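Local coordinates for protein beta-L-arabinobiosidase (Bacteroides thetaiotaomicron, PDB 5MQR) that probably hydrolyses glycosidic bonds in plant pectin glycans, acting as a beta-L-arabinobiosidase and perhaps as a sialidase, at residues Ala479-Leu487 with Gln596-Ile604. Sequence-based numbering, arbitrary orientation.
With CA (calcium ion), chain J.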
loop_
_atom_site.group_PDB
_atom_site.type_symbol
_atom_site.label_atom_id
_atom_site.label_comp_id
_atom_site.label_asym_id
_atom_site.label_seq_id
_atom_site.Cartn_x
_atom_site.Cartn_y
_atom_site.Cartn_z
ATOM N N ALA A 479 -8.957 -34.121 4.250
ATOM C CA ALA A 479 -10.107 -34.364 3.385
ATOM C C ALA A 479 -11.139 -35.216 4.119
ATOM O O ALA A 479 -10.793 -36.213 4.746
ATOM C CB ALA A 479 -9.648 -35.083 2.124
ATOM N N GLY A 480 -12.414 -34.864 4.011
ATOM C CA GLY A 480 -13.479 -35.647 4.643
ATOM C C GLY A 480 -13.853 -36.959 3.953
ATOM O O GLY A 480 -14.797 -37.626 4.377
ATOM N N GLN A 481 -13.140 -37.309 2.881
ATOM C CA GLN A 481 -13.432 -38.468 2.046
ATOM C C GLN A 481 -12.254 -38.647 1.101
ATOM O O GLN A 481 -11.472 -37.713 0.919
ATOM C CB GLN A 481 -14.725 -38.261 1.243
ATOM C CG GLN A 481 -14.672 -37.141 0.190
ATOM C CD GLN A 481 -14.435 -35.771 0.788
ATOM O OE1 GLN A 481 -15.201 -35.323 1.636
ATOM N NE2 GLN A 481 -13.382 -35.101 0.354
ATOM N N ASN A 482 -12.128 -39.830 0.508
ATOM C CA ASN A 482 -11.145 -40.076 -0.556
ATOM C C ASN A 482 -11.692 -40.896 -1.761
ATOM O O ASN A 482 -10.921 -41.416 -2.583
ATOM C CB ASN A 482 -9.903 -40.758 0.054
ATOM C CG ASN A 482 -10.133 -42.233 0.408
ATOM O OD1 ASN A 482 -11.270 -42.723 0.441
ATOM N ND2 ASN A 482 -9.045 -42.936 0.689
ATOM N N ASP A 483 -13.011 -41.003 -1.873
ATOM C CA ASP A 483 -13.625 -41.788 -2.943
ATOM C C ASP A 483 -14.576 -40.952 -3.807
ATOM O O ASP A 483 -15.280 -41.497 -4.638
ATOM C CB ASP A 483 -14.348 -43.001 -2.338
ATOM C CG ASP A 483 -15.461 -42.610 -1.369
ATOM O OD1 ASP A 483 -15.665 -41.415 -1.080
ATOM O OD2 ASP A 483 -16.134 -43.524 -0.867
ATOM N N LYS A 484 -14.584 -39.634 -3.600
ATOM C CA LYS A 484 -15.435 -38.707 -4.345
ATOM C C LYS A 484 -14.875 -37.278 -4.211
ATOM O O LYS A 484 -14.049 -37.003 -3.329
ATOM C CB LYS A 484 -16.871 -38.747 -3.825
ATOM C CG LYS A 484 -17.024 -38.276 -2.386
ATOM C CD LYS A 484 -18.474 -38.281 -1.922
ATOM C CE LYS A 484 -18.973 -39.676 -1.543
ATOM N NZ LYS A 484 -18.358 -40.150 -0.275
ATOM N N GLY A 485 -15.350 -36.379 -5.065
ATOM C CA GLY A 485 -14.925 -34.991 -5.042
ATOM C C GLY A 485 -13.538 -34.769 -5.630
ATOM O O GLY A 485 -12.798 -35.713 -5.951
ATOM N N ILE A 486 -13.183 -33.502 -5.740
ATOM C CA ILE A 486 -11.859 -33.114 -6.187
ATOM C C ILE A 486 -11.451 -31.828 -5.469
ATOM O O ILE A 486 -12.290 -30.971 -5.215
ATOM C CB ILE A 486 -11.819 -32.982 -7.732
ATOM C CG1 ILE A 486 -10.379 -32.776 -8.237
ATOM C CG2 ILE A 486 -12.690 -31.828 -8.201
ATOM C CD1 ILE A 486 -10.213 -32.924 -9.752
ATOM N N LEU A 487 -10.171 -31.726 -5.100
ATOM C CA LEU A 487 -9.596 -30.455 -4.647
ATOM C C LEU A 487 -8.403 -30.120 -5.516
ATOM O O LEU A 487 -7.463 -30.906 -5.595
ATOM C CB LEU A 487 -9.156 -30.529 -3.190
ATOM C CG LEU A 487 -8.597 -29.224 -2.623
ATOM C CD1 LEU A 487 -9.673 -28.158 -2.470
ATOM C CD2 LEU A 487 -7.941 -29.515 -1.298
ATOM N N GLN A 596 -28.299 -32.560 -6.574
ATOM C CA GLN A 596 -27.118 -32.424 -5.729
ATOM C C GLN A 596 -26.053 -33.458 -6.082
ATOM O O GLN A 596 -26.359 -34.489 -6.670
ATOM C CB GLN A 596 -27.467 -32.681 -4.273
ATOM C CG GLN A 596 -28.242 -31.594 -3.571
ATOM C CD GLN A 596 -28.597 -32.023 -2.158
ATOM O OE1 GLN A 596 -27.761 -32.556 -1.426
ATOM N NE2 GLN A 596 -29.837 -31.809 -1.771
ATOM N N GLU A 597 -24.809 -33.154 -5.701
ATOM C CA GLU A 597 -23.655 -34.063 -5.760
ATOM C C GLU A 597 -23.541 -34.561 -4.343
ATOM O O GLU A 597 -23.859 -33.816 -3.417
ATOM C CB GLU A 597 -22.317 -33.306 -6.061
ATOM C CG GLU A 597 -21.814 -33.329 -7.492
ATOM C CD GLU A 597 -20.463 -32.578 -7.710
ATOM O OE1 GLU A 597 -19.942 -31.720 -6.879
ATOM O OE2 GLU A 597 -19.898 -32.892 -8.796
ATOM N N PRO A 598 -22.990 -35.758 -4.138
ATOM C CA PRO A 598 -22.700 -36.139 -2.740
ATOM C C PRO A 598 -21.646 -35.214 -2.125
ATOM O O PRO A 598 -20.703 -34.813 -2.802
ATOM C CB PRO A 598 -22.162 -37.582 -2.852
ATOM C CG PRO A 598 -22.558 -38.051 -4.229
ATOM C CD PRO A 598 -22.588 -36.807 -5.091
ATOM N N LEU A 599 -21.807 -34.903 -0.847
ATOM C CA LEU A 599 -20.982 -33.898 -0.178
ATOM C C LEU A 599 -19.505 -34.253 -0.176
ATOM O O LEU A 599 -19.146 -35.367 0.193
ATOM C CB LEU A 599 -21.446 -33.744 1.267
ATOM C CG LEU A 599 -20.751 -32.677 2.121
ATOM C CD1 LEU A 599 -21.008 -31.275 1.554
ATOM C CD2 LEU A 599 -21.250 -32.829 3.563
ATOM N N ALA A 600 -18.664 -33.300 -0.586
ATOM C CA ALA A 600 -17.216 -33.387 -0.421
ATOM C C ALA A 600 -16.789 -32.236 0.459
ATOM O O ALA A 600 -17.254 -31.098 0.262
ATOM C CB ALA A 600 -16.505 -33.305 -1.764
ATOM N N GLU A 601 -15.914 -32.535 1.426
ATOM C CA GLU A 601 -15.354 -31.547 2.338
ATOM C C GLU A 601 -13.830 -31.570 2.269
ATOM O O GLU A 601 -13.224 -32.632 2.168
ATOM C CB GLU A 601 -15.742 -31.843 3.800
ATOM C CG GLU A 601 -17.215 -32.110 4.056
ATOM C CD GLU A 601 -17.570 -31.996 5.532
ATOM O OE1 GLU A 601 -16.943 -32.687 6.373
ATOM O OE2 GLU A 601 -18.466 -31.203 5.854
ATOM N N TYR A 602 -13.226 -30.390 2.395
ATOM C CA TYR A 602 -11.775 -30.240 2.594
ATOM C C TYR A 602 -11.520 -29.186 3.648
ATOM O O TYR A 602 -12.274 -28.225 3.777
ATOM C CB TYR A 602 -11.084 -29.849 1.289
ATOM C CG TYR A 602 -11.395 -30.815 0.179
ATOM C CD1 TYR A 602 -10.674 -31.996 0.036
ATOM C CD2 TYR A 602 -12.470 -30.586 -0.690
ATOM C CE1 TYR A 602 -10.983 -32.912 -0.969
ATOM C CE2 TYR A 602 -12.790 -31.506 -1.683
ATOM C CZ TYR A 602 -12.037 -32.652 -1.826
ATOM O OH TYR A 602 -12.349 -33.539 -2.819
ATOM N N ARG A 603 -10.446 -29.365 4.399
ATOM C CA ARG A 603 -10.071 -28.431 5.436
ATOM C C ARG A 603 -8.587 -28.039 5.336
ATOM O O ARG A 603 -7.733 -28.896 5.100
ATOM C CB ARG A 603 -10.319 -29.070 6.774
ATOM C CG ARG A 603 -11.778 -29.245 7.110
ATOM C CD ARG A 603 -11.875 -30.055 8.378
ATOM N NE ARG A 603 -13.239 -30.190 8.846
ATOM C CZ ARG A 603 -14.150 -31.003 8.328
ATOM N NH1 ARG A 603 -13.884 -31.760 7.271
ATOM N NH2 ARG A 603 -15.357 -31.043 8.864
ATOM N N ILE A 604 -8.283 -26.753 5.519
ATOM C CA ILE A 604 -6.887 -26.313 5.612
ATOM C C ILE A 604 -6.666 -25.504 6.882
ATOM O O ILE A 604 -7.591 -24.916 7.427
ATOM C CB ILE A 604 -6.394 -25.562 4.350
ATOM C CG1 ILE A 604 -7.242 -24.322 4.075
ATOM C CG2 ILE A 604 -6.440 -26.493 3.142
ATOM C CD1 ILE A 604 -6.723 -23.454 2.941
HETATM CA CA CA J . -19.116 -29.158 -7.219
HETATM O O HOH W 1 -11.811 -35.972 -1.909
HETATM O O HOH W 2 -17.784 -36.418 2.296
HETATM O O HOH W 3 -19.347 -29.237 -9.670
HETATM O O HOH W 4 -16.868 -29.350 -8.115
#
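Tyr602 lays one face of its ring against Leu487, whose CB stands over the ring centre, 3.7 Å from it, in a CH-pi contact. At the ring's far end Tyr602 OH lies 2.7 Å from a water that accepts from Gln481 NE2 and donates to Lys484 O. A phenylalanine in place of Tyr602 would keep the apolar face but would probably leave this water with one partner fewer and its bridge to the loop weakened. Gly485 suits its place: it has positive phi, and a CB would clash with Tyr602 OH and Ala600 CB. The loop between strands 470-479 and 487-492 leads from one sheet to another in the CBM-like region, consistent with a beta-sandwich, and Ala479 and Tyr602 form an antiparallel non-hydrogen-bonded pair. Beyond it Gln481, folded back at its second torsion (chi2 -62°), brings its amide alongside the Glu601 backbone: OE1 takes a nearly straight bond from Glu601 N (2.9 Å), and NE2 donates to Glu601 O. Gly480 N reaches Glu601 O (3.0 Å) from the opposite face of its carbonyl plane. Lys484 CD packs on Pro598 CB (3.9 Å). Next to this proline, Glu597 joins Asp452, Asp454 and Asp457 in binding calcium.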